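Acyl-CoA dehydrogenase (Mycobacterium thermoresistibile, PDB 3PFD) probably catalyses the flavin-dependent oxidation of saturated acyl-CoA thioesters to 2,3-dehydroacyl-CoA, and holds its dinucleotide cofactor here in the reduced, dihydroflavin form. Local coordinates at residues 136-141 with 246-251; 143-148 with 377-382. All blocks are in the same frame, centred on the assembly; numbering follows the deposited sequence.

Interaction 1 of 2, residues 136-141 with 246-251; sequences YALSER and KTALAT. With FDA (dihydroflavine-adenine dinucleotide), chain B.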
ATOM      1  N   TYR C 136      31.710  -1.245 -14.283  1.00 21.45           N
ATOM      2  CA  TYR C 136      31.547   0.181 -14.034  1.00 21.03           C
ATOM      3  C   TYR C 136      31.976   0.446 -12.593  1.00 19.96           C
ATOM      4  O   TYR C 136      31.337  -0.016 -11.661  1.00 19.43           O
ATOM      5  CB  TYR C 136      30.073   0.549 -14.249  1.00 20.94           C
ATOM      6  CG  TYR C 136      29.701   2.006 -14.048  1.00 23.07           C
ATOM      7  CD1 TYR C 136      30.073   2.979 -14.979  1.00 25.55           C
ATOM      8  CD2 TYR C 136      28.923   2.404 -12.961  1.00 24.00           C
ATOM      9  CE1 TYR C 136      29.704   4.317 -14.813  1.00 26.61           C
ATOM     10  CE2 TYR C 136      28.554   3.744 -12.783  1.00 24.46           C
ATOM     11  CZ  TYR C 136      28.953   4.686 -13.715  1.00 26.39           C
ATOM     12  OH  TYR C 136      28.592   6.009 -13.544  1.00 30.28           O
ATOM     13  N   ALA C 137      33.067   1.184 -12.420  1.00 19.84           N
ATOM     14  CA  ALA C 137      33.652   1.402 -11.106  1.00 20.03           C
ATOM     15  C   ALA C 137      33.514   2.859 -10.630  1.00 19.82           C
ATOM     16  O   ALA C 137      34.358   3.727 -10.932  1.00 19.61           O
ATOM     17  CB  ALA C 137      35.115   0.941 -11.117  1.00 19.82           C
ATOM     18  N   LEU C 138      32.445   3.125  -9.879  1.00 19.57           N
ATOM     19  CA  LEU C 138      32.146   4.473  -9.421  1.00 19.38           C
ATOM     20  C   LEU C 138      32.170   4.567  -7.891  1.00 19.74           C
ATOM     21  O   LEU C 138      32.855   5.434  -7.331  1.00 20.37           O
ATOM     22  CB  LEU C 138      30.777   4.939  -9.956  1.00 19.94           C
ATOM     23  CG  LEU C 138      30.255   6.300  -9.450  1.00 19.65           C
ATOM     24  CD1 LEU C 138      30.860   7.433 -10.244  1.00 21.14           C
ATOM     25  CD2 LEU C 138      28.722   6.367  -9.547  1.00 22.23           C
ATOM     26  N   SER C 139      31.416   3.680  -7.234  1.00 19.10           N
ATOM     27  CA  SER C 139      31.185   3.722  -5.784  1.00 18.47           C
ATOM     28  C   SER C 139      32.438   3.498  -4.918  1.00 19.08           C
ATOM     29  O   SER C 139      33.359   2.776  -5.303  1.00 18.46           O
ATOM     30  CB  SER C 139      30.128   2.679  -5.383  1.00 18.91           C
ATOM     31  OG  SER C 139      28.899   2.817  -6.099  1.00 16.45           O
ATOM     32  N   GLU C 140      32.432   4.095  -3.724  1.00 19.26           N
ATOM     33  CA  GLU C 140      33.470   3.866  -2.708  1.00 20.31           C
ATOM     34  C   GLU C 140      32.749   3.691  -1.393  1.00 20.31           C
ATOM     35  O   GLU C 140      31.535   3.932  -1.318  1.00 19.74           O
ATOM     36  CB  GLU C 140      34.496   5.022  -2.640  1.00 19.78           C
ATOM     37  CG  GLU C 140      35.192   5.229  -3.951  1.00 19.94           C
ATOM     38  CD  GLU C 140      36.158   6.388  -3.966  1.00 21.38           C
ATOM     39  OE1 GLU C 140      36.392   6.987  -2.898  1.00 22.75           O
ATOM     40  OE2 GLU C 140      36.689   6.689  -5.058  1.00 20.13           O
ATOM     41  N   ARG C 141      33.472   3.264  -0.361  1.00 21.17           N
ATOM     42  CA  ARG C 141      32.827   3.002   0.930  1.00 22.17           C
ATOM     43  C   ARG C 141      32.117   4.251   1.432  1.00 22.69           C
ATOM     44  O   ARG C 141      31.010   4.158   1.952  1.00 22.34           O
ATOM     45  CB  ARG C 141      33.808   2.492   1.995  1.00 23.07           C
ATOM     46  CG  ARG C 141      34.260   1.065   1.817  1.00 23.25           C
ATOM     47  CD  ARG C 141      33.082   0.047   1.883  1.00 26.99           C
ATOM     48  NE  ARG C 141      33.554  -1.253   1.443  1.00 26.31           N
ATOM     49  CZ  ARG C 141      32.804  -2.304   1.128  1.00 28.36           C
ATOM     50  NH1 ARG C 141      31.488  -2.246   1.184  1.00 27.62           N
ATOM     51  NH2 ARG C 141      33.394  -3.427   0.736  1.00 24.98           N
ATOM     52  N   LYS C 246      29.518  14.212 -14.938  1.00 31.24           N
ATOM     53  CA  LYS C 246      28.533  14.456 -16.001  1.00 31.69           C
ATOM     54  C   LYS C 246      28.289  13.204 -16.865  1.00 30.94           C
ATOM     55  O   LYS C 246      27.147  12.859 -17.148  1.00 30.73           O
ATOM     56  CB  LYS C 246      28.963  15.640 -16.887  1.00 32.29           C
ATOM     57  N   THR C 247      29.362  12.525 -17.264  1.00 31.11           N
ATOM     58  CA  THR C 247      29.258  11.295 -18.059  1.00 31.03           C
ATOM     59  C   THR C 247      28.632  10.144 -17.235  1.00 30.55           C
ATOM     60  O   THR C 247      27.853   9.335 -17.761  1.00 30.91           O
ATOM     61  CB  THR C 247      30.639  10.923 -18.632  1.00 31.56           C
ATOM     62  OG1 THR C 247      31.043  11.938 -19.563  1.00 33.31           O
ATOM     63  CG2 THR C 247      30.601   9.602 -19.353  1.00 32.34           C
ATOM     64  N   ALA C 248      28.947  10.102 -15.940  1.00 29.69           N
ATOM     65  CA  ALA C 248      28.308   9.164 -15.006  1.00 29.37           C
ATOM     66  C   ALA C 248      26.796   9.381 -14.942  1.00 29.14           C
ATOM     67  O   ALA C 248      26.029   8.425 -15.019  1.00 28.68           O
ATOM     68  CB  ALA C 248      28.928   9.275 -13.606  1.00 28.80           C
ATOM     69  N   LEU C 249      26.372  10.641 -14.832  1.00 29.73           N
ATOM     70  CA  LEU C 249      24.949  10.973 -14.776  1.00 29.88           C
ATOM     71  C   LEU C 249      24.231  10.626 -16.081  1.00 30.04           C
ATOM     72  O   LEU C 249      23.130  10.086 -16.066  1.00 29.72           O
ATOM     73  CB  LEU C 249      24.747  12.450 -14.459  1.00 30.48           C
ATOM     74  CG  LEU C 249      25.237  13.003 -13.115  1.00 32.05           C
ATOM     75  CD1 LEU C 249      24.816  14.484 -12.995  1.00 33.37           C
ATOM     76  CD2 LEU C 249      24.710  12.152 -11.925  1.00 32.84           C
ATOM     77  N   ALA C 250      24.861  10.950 -17.207  1.00 30.61           N
ATOM     78  CA  ALA C 250      24.306  10.626 -18.522  1.00 30.89           C
ATOM     79  C   ALA C 250      24.227   9.107 -18.757  1.00 30.50           C
ATOM     80  O   ALA C 250      23.283   8.632 -19.376  1.00 31.44           O
ATOM     81  CB  ALA C 250      25.120  11.322 -19.635  1.00 31.41           C
ATOM     82  N   THR C 251      25.217   8.359 -18.261  1.00 29.84           N
ATOM     83  CA  THR C 251      25.231   6.896 -18.340  1.00 28.87           C
ATOM     84  C   THR C 251      23.968   6.322 -17.697  1.00 28.36           C
ATOM     85  O   THR C 251      23.249   5.540 -18.320  1.00 27.78           O
ATOM     86  CB  THR C 251      26.490   6.307 -17.654  1.00 28.82           C
ATOM     87  OG1 THR C 251      27.657   6.729 -18.362  1.00 30.37           O
ATOM     88  CG2 THR C 251      26.465   4.764 -17.603  1.00 27.98           C
TER
HETATM   89  PA  FDA B 390      23.939   5.190   1.095  1.00 15.52           P
HETATM   90  O1A FDA B 390      24.143   6.255   0.054  1.00 17.32           O
HETATM   91  O2A FDA B 390      24.695   5.231   2.400  1.00 13.27           O
HETATM   92  O5B FDA B 390      22.360   5.148   1.416  1.00 17.36           O
HETATM   93  C5B FDA B 390      21.827   4.691   2.663  1.00 16.31           C
HETATM   94  C4B FDA B 390      20.334   5.043   2.726  1.00 17.80           C
HETATM   95  O4B FDA B 390      20.157   6.463   2.773  1.00 15.47           O
HETATM   96  C3B FDA B 390      19.581   4.566   1.482  1.00 18.47           C
HETATM   97  O3B FDA B 390      18.251   4.210   1.887  1.00 16.11           O
HETATM   98  C2B FDA B 390      19.518   5.810   0.612  1.00 15.88           C
HETATM   99  O2B FDA B 390      18.407   5.805  -0.289  1.00 17.47           O
HETATM  100  C1B FDA B 390      19.377   6.890   1.661  1.00 15.45           C
HETATM  101  N9A FDA B 390      19.780   8.222   1.167  1.00 16.39           N
HETATM  102  C8A FDA B 390      21.029   8.622   0.866  1.00 17.43           C
HETATM  103  N7A FDA B 390      20.998   9.915   0.458  1.00 16.06           N
HETATM  104  C5A FDA B 390      19.708  10.332   0.498  1.00 17.68           C
HETATM  105  C6A FDA B 390      19.076  11.547   0.187  1.00 17.05           C
HETATM  106  N6A FDA B 390      19.807  12.610  -0.273  1.00 14.68           N
HETATM  107  N1A FDA B 390      17.729  11.646   0.345  1.00 15.80           N
HETATM  108  C2A FDA B 390      17.026  10.579   0.787  1.00 17.50           C
HETATM  109  N3A FDA B 390      17.599   9.396   1.103  1.00 14.46           N
HETATM  110  C4A FDA B 390      18.941   9.248   0.954  1.00 17.16           C
HETATM  111  N1  FDA B 390      28.469   0.706  -7.703  1.00 20.23           N
HETATM  112  C2  FDA B 390      29.412   0.745  -8.694  1.00 21.96           C
HETATM  113  O2  FDA B 390      30.203   1.720  -8.810  1.00 22.56           O
HETATM  114  N3  FDA B 390      29.513  -0.281  -9.566  1.00 20.43           N
HETATM  115  C4  FDA B 390      28.688  -1.349  -9.478  1.00 19.27           C
HETATM  116  O4  FDA B 390      28.846  -2.262 -10.305  1.00 17.75           O
HETATM  117  C4X FDA B 390      27.690  -1.409  -8.483  1.00 18.25           C
HETATM  118  N5  FDA B 390      26.936  -2.512  -8.304  1.00 16.86           N
HETATM  119  C5X FDA B 390      26.414  -2.797  -7.099  1.00 16.06           C
HETATM  120  C6  FDA B 390      26.088  -4.114  -6.741  1.00 16.75           C
HETATM  121  C7  FDA B 390      25.618  -4.396  -5.446  1.00 16.64           C
HETATM  122  C7M FDA B 390      25.256  -5.815  -5.060  1.00 16.08           C
HETATM  123  C8  FDA B 390      25.438  -3.373  -4.526  1.00 16.47           C
HETATM  124  C8M FDA B 390      24.918  -3.642  -3.125  1.00 14.95           C
HETATM  125  C9  FDA B 390      25.749  -2.074  -4.883  1.00 14.95           C
HETATM  126  C9A FDA B 390      26.249  -1.784  -6.157  1.00 16.51           C
HETATM  127  N10 FDA B 390      26.794  -0.510  -6.426  1.00 16.94           N
HETATM  128  C10 FDA B 390      27.599  -0.352  -7.586  1.00 18.46           C
HETATM  129  C1' FDA B 390      26.737   0.543  -5.410  1.00 15.76           C
HETATM  130  C2' FDA B 390      25.344   1.182  -5.323  1.00 17.47           C
HETATM  131  O2' FDA B 390      25.037   2.035  -6.449  1.00 19.49           O
HETATM  132  C3' FDA B 390      25.250   1.900  -3.993  1.00 17.12           C
HETATM  133  O3' FDA B 390      25.051   0.902  -2.961  1.00 15.07           O
HETATM  134  C4' FDA B 390      24.103   2.927  -3.963  1.00 18.60           C
HETATM  135  O4' FDA B 390      24.416   4.047  -4.794  1.00 21.74           O
HETATM  136  C5' FDA B 390      23.823   3.436  -2.555  1.00 16.96           C
HETATM  137  O5' FDA B 390      25.056   3.801  -1.923  1.00 18.76           O
HETATM  138  P   FDA B 390      25.376   3.223  -0.455  1.00 17.77           P
HETATM  139  O1P FDA B 390      25.289   1.719  -0.526  1.00 19.89           O
HETATM  140  O2P FDA B 390      26.638   3.878   0.055  1.00 18.22           O
HETATM  141  O3P FDA B 390      24.111   3.708   0.420  1.00 15.51           O
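Tyr136, near the end of strand 134-137, sets its phenol against Ala248 on helix 244-253, where the beta domain of the acyl-CoA dehydrogenase fold meets the C-terminal helical region. The tight part is the hydroxyl end: Tyr136 OH lies 3.3 Å from Ala248 CB, and no partner for this buried oxygen is found in the model. Tyr136 CG stands anti to the backbone N (chi1 -179°), which carries the ring out toward the helix while the main-chain carbonyl stays with the flavin. Contacts around this point are looser. Thr251 CG2 approaches the tyrosine ring obliquely, 4.3 Å from Tyr136 CE1, and Leu138 CD1 meets Ala248 CB by apolar packing alone. Leu249, whose CB points away from segment 136-141, lies on the exposed side of the helix. Leu106 and Met109 of helix 95-114 pack on Tyr136 and Thr251, so a third element closes this junction.

The main chain of 136-141 also holds the pyrimidine edge of the reduced flavin, polar atom by polar atom. FDA N3 donates to Tyr136 O in an almost straight bond (173°). FDA O2 is gripped twice, by Leu138 N at 2.9 Å and by Ser139 N at 2.8 Å, and the two N-H groups would probably pull electron density toward O2. Glu140 is salt-bridged to Lys167. Within the helix, Thr247 O receives both Thr251 N and Thr251 OG1 from opposite faces of its plane, which fixes the threonine so that CG2 is the branch offered to Tyr136. At the flavin, Ser139 OG, beside its own backbone N, accepts the hydrogen of FDA N1 at 2.7 Å.

Interaction 2 of 2, residues 143-148 with 377-382; sequences AGSDAA and EGTNQI. With FDA (dihydroflavine-adenine dinucleotide), chain B.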
ATOM      1  N   ALA C 143      31.388   6.923  -0.564  1.00 21.21           N
ATOM      2  CA  ALA C 143      30.739   7.619  -1.671  1.00 20.34           C
ATOM      3  C   ALA C 143      29.831   6.663  -2.404  1.00 19.02           C
ATOM      4  O   ALA C 143      30.235   6.015  -3.374  1.00 17.84           O
ATOM      5  CB  ALA C 143      31.781   8.248  -2.623  1.00 19.34           C
ATOM      6  N   GLY C 144      28.604   6.562  -1.902  1.00 19.05           N
ATOM      7  CA  GLY C 144      27.579   5.726  -2.523  1.00 18.52           C
ATOM      8  C   GLY C 144      26.598   6.610  -3.240  1.00 18.33           C
ATOM      9  O   GLY C 144      26.864   7.041  -4.348  1.00 19.49           O
ATOM     10  N   SER C 145      25.470   6.912  -2.602  1.00 18.62           N
ATOM     11  CA  SER C 145      24.559   7.923  -3.164  1.00 17.43           C
ATOM     12  C   SER C 145      25.304   9.221  -3.504  1.00 17.84           C
ATOM     13  O   SER C 145      25.136   9.747  -4.607  1.00 16.86           O
ATOM     14  CB  SER C 145      23.355   8.173  -2.255  1.00 16.84           C
ATOM     15  OG  SER C 145      22.534   7.002  -2.185  1.00 15.46           O
ATOM     16  N   ASP C 146      26.130   9.706  -2.570  1.00 17.92           N
ATOM     17  CA  ASP C 146      26.956  10.917  -2.758  1.00 18.57           C
ATOM     18  C   ASP C 146      28.244  10.538  -3.494  1.00 19.63           C
ATOM     19  O   ASP C 146      29.363  10.556  -2.936  1.00 19.18           O
ATOM     20  CB  ASP C 146      27.263  11.547  -1.398  1.00 18.30           C
ATOM     21  CG  ASP C 146      28.006  12.870  -1.492  1.00 18.56           C
ATOM     22  OD1 ASP C 146      28.263  13.362  -2.608  1.00 18.15           O
ATOM     23  OD2 ASP C 146      28.320  13.450  -0.423  1.00 19.05           O
ATOM     24  N   ALA C 147      28.072  10.180  -4.758  1.00 20.30           N
ATOM     25  CA  ALA C 147      29.167   9.604  -5.548  1.00 21.59           C
ATOM     26  C   ALA C 147      30.211  10.643  -5.888  1.00 22.79           C
ATOM     27  O   ALA C 147      31.362  10.303  -6.160  1.00 23.35           O
ATOM     28  CB  ALA C 147      28.618   8.947  -6.835  1.00 21.75           C
ATOM     29  N   ALA C 148      29.798  11.912  -5.886  1.00 23.32           N
ATOM     30  CA  ALA C 148      30.706  13.025  -6.168  1.00 24.44           C
ATOM     31  C   ALA C 148      31.713  13.260  -5.034  1.00 25.19           C
ATOM     32  O   ALA C 148      32.646  14.014  -5.205  1.00 25.70           O
ATOM     33  CB  ALA C 148      29.907  14.318  -6.459  1.00 24.34           C
ATOM     34  N   GLU C 377      22.261   1.112  -9.082  1.00 17.09           N
ATOM     35  CA  GLU C 377      22.064   2.169 -10.074  1.00 17.97           C
ATOM     36  C   GLU C 377      21.184   3.333  -9.573  1.00 17.93           C
ATOM     37  O   GLU C 377      20.396   3.898 -10.355  1.00 18.43           O
ATOM     38  CB  GLU C 377      21.536   1.591 -11.415  1.00 18.22           C
ATOM     39  CG  GLU C 377      22.508   0.588 -12.038  1.00 17.98           C
ATOM     40  CD  GLU C 377      22.336   0.393 -13.543  1.00 19.97           C
ATOM     41  OE1 GLU C 377      21.745   1.292 -14.203  1.00 19.39           O
ATOM     42  OE2 GLU C 377      22.823  -0.658 -14.054  1.00 14.50           O
ATOM     43  N   GLY C 378      21.350   3.683  -8.293  1.00 16.99           N
ATOM     44  CA  GLY C 378      20.591   4.769  -7.655  1.00 16.48           C
ATOM     45  C   GLY C 378      19.510   4.133  -6.782  1.00 15.47           C
ATOM     46  O   GLY C 378      18.602   3.489  -7.309  1.00 15.31           O
ATOM     47  N   THR C 379      19.610   4.274  -5.461  1.00 14.39           N
ATOM     48  CA  THR C 379      18.558   3.731  -4.600  1.00 14.07           C
ATOM     49  C   THR C 379      17.234   4.347  -5.032  1.00 13.00           C
ATOM     50  O   THR C 379      17.241   5.401  -5.653  1.00 13.49           O
ATOM     51  CB  THR C 379      18.761   4.061  -3.138  1.00 14.31           C
ATOM     52  OG1 THR C 379      18.629   5.473  -2.954  1.00 12.88           O
ATOM     53  CG2 THR C 379      20.153   3.550  -2.627  1.00 14.31           C
ATOM     54  N   ASN C 380      16.119   3.700  -4.704  1.00 12.23           N
ATOM     55  CA  ASN C 380      14.814   4.272  -5.040  1.00 11.73           C
ATOM     56  C   ASN C 380      14.531   5.610  -4.379  1.00 11.22           C
ATOM     57  O   ASN C 380      13.751   6.350  -4.927  1.00 12.12           O
ATOM     58  CB  ASN C 380      13.668   3.257  -4.855  1.00 11.13           C
ATOM     59  CG  ASN C 380      13.702   2.173  -5.936  1.00  9.97           C
ATOM     60  OD1 ASN C 380      14.587   2.183  -6.763  1.00  9.90           O
ATOM     61  ND2 ASN C 380      12.749   1.234  -5.916  1.00 10.19           N
ATOM     62  N   GLN C 381      15.163   5.926  -3.236  1.00 10.98           N
ATOM     63  CA  GLN C 381      15.040   7.291  -2.643  1.00 11.73           C
ATOM     64  C   GLN C 381      15.681   8.352  -3.566  1.00 12.00           C
ATOM     65  O   GLN C 381      15.116   9.408  -3.803  1.00 12.84           O
ATOM     66  CB  GLN C 381      15.688   7.348  -1.239  1.00 11.43           C
ATOM     67  CG  GLN C 381      14.917   6.543  -0.153  1.00 11.89           C
ATOM     68  CD  GLN C 381      14.882   5.046  -0.478  1.00 13.19           C
ATOM     69  OE1 GLN C 381      15.931   4.446  -0.724  1.00 13.20           O
ATOM     70  NE2 GLN C 381      13.670   4.451  -0.538  1.00 10.11           N
ATOM     71  N   ILE C 382      16.879   8.066  -4.046  1.00 12.19           N
ATOM     72  CA  ILE C 382      17.571   8.913  -5.025  1.00 13.37           C
ATOM     73  C   ILE C 382      16.727   9.020  -6.323  1.00 13.07           C
ATOM     74  O   ILE C 382      16.651  10.086  -6.908  1.00 13.66           O
ATOM     75  CB  ILE C 382      18.990   8.364  -5.295  1.00 13.84           C
ATOM     76  CG1 ILE C 382      19.911   8.599  -4.069  1.00 16.45           C
ATOM     77  CG2 ILE C 382      19.644   8.988  -6.582  1.00 15.33           C
ATOM     78  CD1 ILE C 382      19.938  10.075  -3.507  1.00 13.34           C
TER
HETATM   79  PA  FDA B 390      23.939   5.190   1.095  1.00 15.52           P
HETATM   80  O1A FDA B 390      24.143   6.255   0.054  1.00 17.32           O
HETATM   81  O2A FDA B 390      24.695   5.231   2.400  1.00 13.27           O
HETATM   82  O5B FDA B 390      22.360   5.148   1.416  1.00 17.36           O
HETATM   83  C5B FDA B 390      21.827   4.691   2.663  1.00 16.31           C
HETATM   84  C4B FDA B 390      20.334   5.043   2.726  1.00 17.80           C
HETATM   85  O4B FDA B 390      20.157   6.463   2.773  1.00 15.47           O
HETATM   86  C3B FDA B 390      19.581   4.566   1.482  1.00 18.47           C
HETATM   87  O3B FDA B 390      18.251   4.210   1.887  1.00 16.11           O
HETATM   88  C2B FDA B 390      19.518   5.810   0.612  1.00 15.88           C
HETATM   89  O2B FDA B 390      18.407   5.805  -0.289  1.00 17.47           O
HETATM   90  C1B FDA B 390      19.377   6.890   1.661  1.00 15.45           C
HETATM   91  N9A FDA B 390      19.780   8.222   1.167  1.00 16.39           N
HETATM   92  C8A FDA B 390      21.029   8.622   0.866  1.00 17.43           C
HETATM   93  N7A FDA B 390      20.998   9.915   0.458  1.00 16.06           N
HETATM   94  C5A FDA B 390      19.708  10.332   0.498  1.00 17.68           C
HETATM   95  C6A FDA B 390      19.076  11.547   0.187  1.00 17.05           C
HETATM   96  N6A FDA B 390      19.807  12.610  -0.273  1.00 14.68           N
HETATM   97  N1A FDA B 390      17.729  11.646   0.345  1.00 15.80           N
HETATM   98  C2A FDA B 390      17.026  10.579   0.787  1.00 17.50           C
HETATM   99  N3A FDA B 390      17.599   9.396   1.103  1.00 14.46           N
HETATM  100  C4A FDA B 390      18.941   9.248   0.954  1.00 17.16           C
HETATM  101  N1  FDA B 390      28.469   0.706  -7.703  1.00 20.23           N
HETATM  102  C2  FDA B 390      29.412   0.745  -8.694  1.00 21.96           C
HETATM  103  O2  FDA B 390      30.203   1.720  -8.810  1.00 22.56           O
HETATM  104  N3  FDA B 390      29.513  -0.281  -9.566  1.00 20.43           N
HETATM  105  C4  FDA B 390      28.688  -1.349  -9.478  1.00 19.27           C
HETATM  106  O4  FDA B 390      28.846  -2.262 -10.305  1.00 17.75           O
HETATM  107  C4X FDA B 390      27.690  -1.409  -8.483  1.00 18.25           C
HETATM  108  N5  FDA B 390      26.936  -2.512  -8.304  1.00 16.86           N
HETATM  109  C5X FDA B 390      26.414  -2.797  -7.099  1.00 16.06           C
HETATM  110  C6  FDA B 390      26.088  -4.114  -6.741  1.00 16.75           C
HETATM  111  C7  FDA B 390      25.618  -4.396  -5.446  1.00 16.64           C
HETATM  112  C7M FDA B 390      25.256  -5.815  -5.060  1.00 16.08           C
HETATM  113  C8  FDA B 390      25.438  -3.373  -4.526  1.00 16.47           C
HETATM  114  C8M FDA B 390      24.918  -3.642  -3.125  1.00 14.95           C
HETATM  115  C9  FDA B 390      25.749  -2.074  -4.883  1.00 14.95           C
HETATM  116  C9A FDA B 390      26.249  -1.784  -6.157  1.00 16.51           C
HETATM  117  N10 FDA B 390      26.794  -0.510  -6.426  1.00 16.94           N
HETATM  118  C10 FDA B 390      27.599  -0.352  -7.586  1.00 18.46           C
HETATM  119  C1' FDA B 390      26.737   0.543  -5.410  1.00 15.76           C
HETATM  120  C2' FDA B 390      25.344   1.182  -5.323  1.00 17.47           C
HETATM  121  O2' FDA B 390      25.037   2.035  -6.449  1.00 19.49           O
HETATM  122  C3' FDA B 390      25.250   1.900  -3.993  1.00 17.12           C
HETATM  123  O3' FDA B 390      25.051   0.902  -2.961  1.00 15.07           O
HETATM  124  C4' FDA B 390      24.103   2.927  -3.963  1.00 18.60           C
HETATM  125  O4' FDA B 390      24.416   4.047  -4.794  1.00 21.74           O
HETATM  126  C5' FDA B 390      23.823   3.436  -2.555  1.00 16.96           C
HETATM  127  O5' FDA B 390      25.056   3.801  -1.923  1.00 18.76           O
HETATM  128  P   FDA B 390      25.376   3.223  -0.455  1.00 17.77           P
HETATM  129  O1P FDA B 390      25.289   1.719  -0.526  1.00 19.89           O
HETATM  130  O2P FDA B 390      26.638   3.878   0.055  1.00 18.22           O
HETATM  131  O3P FDA B 390      24.111   3.708   0.420  1.00 15.51           O
HETATM  132  O   HOH W   1      21.915   5.794  -4.558  1.00 15.21           O
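Ser145 OG rests against the CG1 methylene of Ile382, 3.6 Å from Ile382 CG1, and touches the Thr379 methyl more loosely. No hydrogen bond joins the two segments directly; cofactor and water do. FDA O1A takes two bonds from one residue, from Ser145 N at 3.0 Å and Ser145 OG at 2.9 Å. With OG beside its own backbone N (chi1 -66°), both donors can converge on that phosphate oxygen. A water donates to Ser145 OG, accepts from Thr379 N and lies 3.1 Å from FDA O4', tying loop, helix start and ribityl chain together. Further along the dinucleotide, at the adenosine ribose, Thr379 OG1 donates to FDA O2B (2.7 Å), which in turn donates to Gln381 OE1 (2.9 Å).

Further out, Thr379 is the N-cap of helix 380-391, where OG1 also takes a weak bond from Ile382 N. Gln283 and Phe284 of the second subunit bond the loop around Ser145, and Gln350 of that subunit holds Gln381 OE1. The result is the pyrophosphate and adenosine-ribose part of the FAD site of an acyl-CoA dehydrogenase, built at a subunit interface.

Interactions 1 and 2 have centres about 10 Å apart and grip different parts of one cofactor: 136-141 takes the flavin pyrimidine edge, while 143-148 with 377-382 takes pyrophosphate and adenosine ribose. Both first segments belong to the same run of chain leaving strand 134-137, and both partners come from the C-terminal helical region, so the segments alternate along the sequence. The two contacts touch directly where Leu138 CD2 packs on Ala147 CB at 3.7 Å. Thr255 OG1 joins them too, hydrogen-bonded to Glu377 OE1 and weakly to Thr251 O. The second subunit completes the site, bonding FDA through Arg281, Gln350 and Gly354.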